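PDB 4GDZ: uncharacterized protein from Bacteroides eggerthii, which is of unknown function but belongs to the DUF4251 family and folds into a strongly curved antiparallel beta-sheet with a magnesium ion bound in the crystal. Local coordinates for residues G95-D100 with I125-Q130. Sequence-based numbering, arbitrary orientation.
Sequences GGVTVD and IGISAQ
Val99 sets its two methyls against successive residues of 125-130, touching side chain and main chain alike. Val99 CG1, anti to the backbone N (chi1 -172°), lies against the backbone, 3.8 Å from Ile127 O and 4.1 Å from Ser128 CA. Val99 CG2 packs 4.0 Å from Ile127 CG1 and also 4.2 Å from Ala129 CB. The Ile127 side chain is fully extended (chi1 -176°, chi2 171°), which carries Ile127 CD1 past Val99 to Val97, where it rests 3.9 Å from Val97 CG2; these two side chains run antiparallel alongside each other. An alanine in place of Val99 would probably open a gap beside Ile127 CG1 and Ala129 CB and strip the Ile127 carbonyl of its methyl cover. The side-chain contacts are apolar, and one methyl lies against a carbonyl oxygen; backbone hydrogen bonds run instead from Val97 and Val99 to Val82 and Val80, and from Ala129 to Ile122. Ser128 turns its CB away from 95-100, and its N hydrogen-bonds to Asn149 OD1. Pro148, part of the magnesium site with Asn147, Asn151 and Asn153, touches Val97, and Ile122 touches Val99. Val97, Val99 and Ala129 are buried, while Ile127 closes the partly exposed margin just before strand 128-135. Such face-to-face packing of edge strand 94-100 over strand 128-135 is consistent with a barrel-like curled antiparallel sheet.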
loop_
_atom_site.group_PDB
_atom_site.type_symbol
_atom_site.label_atom_id
_atom_site.label_comp_id
_atom_site.label_asym_id
_atom_site.label_seq_id
_atom_site.Cartn_x
_atom_site.Cartn_y
_atom_site.Cartn_z
ATOM N N GLY A 95 4.889 14.393 -12.888
ATOM C CA GLY A 95 4.857 15.333 -11.753
ATOM C C GLY A 95 6.280 15.743 -11.422
ATOM O O GLY A 95 7.268 15.149 -11.913
ATOM N N GLY A 96 6.397 16.724 -10.546
ATOM C CA GLY A 96 7.707 17.149 -10.107
ATOM C C GLY A 96 7.721 18.519 -9.467
ATOM O O GLY A 96 6.734 19.252 -9.517
ATOM N N VAL A 97 8.831 18.790 -8.795
ATOM C CA VAL A 97 9.106 20.068 -8.135
ATOM C C VAL A 97 10.620 20.132 -7.863
ATOM O O VAL A 97 11.273 19.099 -7.661
ATOM C CB VAL A 97 8.303 20.229 -6.823
ATOM C CG1 VAL A 97 8.869 19.346 -5.719
ATOM C CG2 VAL A 97 8.252 21.699 -6.367
ATOM N N THR A 98 11.178 21.336 -7.843
ATOM C CA THR A 98 12.529 21.555 -7.299
ATOM C C THR A 98 12.504 22.705 -6.291
ATOM O O THR A 98 12.042 23.792 -6.587
ATOM C CB THR A 98 13.566 21.846 -8.416
ATOM O OG1 THR A 98 13.600 20.738 -9.316
ATOM C CG2 THR A 98 15.003 22.082 -7.856
ATOM N N VAL A 99 12.979 22.447 -5.081
ATOM C CA VAL A 99 13.112 23.510 -4.071
ATOM C C VAL A 99 14.500 23.387 -3.474
ATOM O O VAL A 99 14.886 22.335 -2.934
ATOM C CB VAL A 99 12.063 23.368 -2.937
ATOM C CG1 VAL A 99 12.122 24.603 -2.012
ATOM C CG2 VAL A 99 10.663 23.176 -3.524
ATOM N N ASP A 100 15.242 24.473 -3.534
ATOM C CA ASP A 100 16.597 24.526 -2.984
ATOM C C ASP A 100 16.640 25.667 -1.994
ATOM O O ASP A 100 16.346 26.802 -2.363
ATOM C CB ASP A 100 17.573 24.767 -4.150
ATOM C CG ASP A 100 19.043 24.769 -3.718
ATOM O OD1 ASP A 100 19.339 24.179 -2.672
ATOM O OD2 ASP A 100 19.892 25.328 -4.448
ATOM N N ILE A 125 13.039 30.394 -2.579
ATOM C CA ILE A 125 12.592 31.757 -2.876
ATOM C C ILE A 125 11.239 31.689 -3.588
ATOM O O ILE A 125 11.152 31.254 -4.747
ATOM C CB ILE A 125 13.641 32.518 -3.703
ATOM C CG1 ILE A 125 14.961 32.575 -2.910
ATOM C CG2 ILE A 125 13.145 33.937 -4.004
ATOM C CD1 ILE A 125 16.118 33.161 -3.682
ATOM N N GLY A 126 10.190 32.081 -2.861
ATOM C CA GLY A 126 8.822 32.058 -3.353
ATOM C C GLY A 126 8.164 30.680 -3.440
ATOM O O GLY A 126 7.096 30.555 -4.015
ATOM N N ILE A 127 8.800 29.654 -2.896
ATOM C CA ILE A 127 8.325 28.275 -3.021
ATOM C C ILE A 127 8.881 27.523 -1.811
ATOM O O ILE A 127 10.009 27.754 -1.383
ATOM C CB ILE A 127 8.758 27.589 -4.379
ATOM C CG1 ILE A 127 8.142 26.172 -4.519
ATOM C CG2 ILE A 127 10.284 27.527 -4.591
ATOM C CD1 ILE A 127 8.332 25.530 -5.895
ATOM N N SER A 128 8.107 26.580 -1.295
ATOM C CA SER A 128 8.584 25.700 -0.220
ATOM C C SER A 128 7.944 24.345 -0.361
ATOM O O SER A 128 6.993 24.172 -1.133
ATOM C CB SER A 128 8.266 26.315 1.148
ATOM O OG SER A 128 6.860 26.411 1.322
ATOM N N ALA A 129 8.460 23.375 0.369
ATOM C CA ALA A 129 7.858 22.037 0.378
ATOM C C ALA A 129 7.937 21.497 1.795
ATOM O O ALA A 129 8.969 21.610 2.450
ATOM C CB ALA A 129 8.564 21.065 -0.588
ATOM N N GLN A 130 6.830 20.912 2.247
ATOM C CA GLN A 130 6.780 20.156 3.498
ATOM C C GLN A 130 7.023 18.662 3.228
ATOM O O GLN A 130 6.456 18.074 2.302
ATOM C CB GLN A 130 5.445 20.378 4.187
ATOM C CG GLN A 130 5.398 19.708 5.550
ATOM C CD GLN A 130 4.217 20.203 6.319
ATOM O OE1 GLN A 130 3.077 19.980 5.916
ATOM N NE2 GLN A 130 4.480 20.908 7.402
#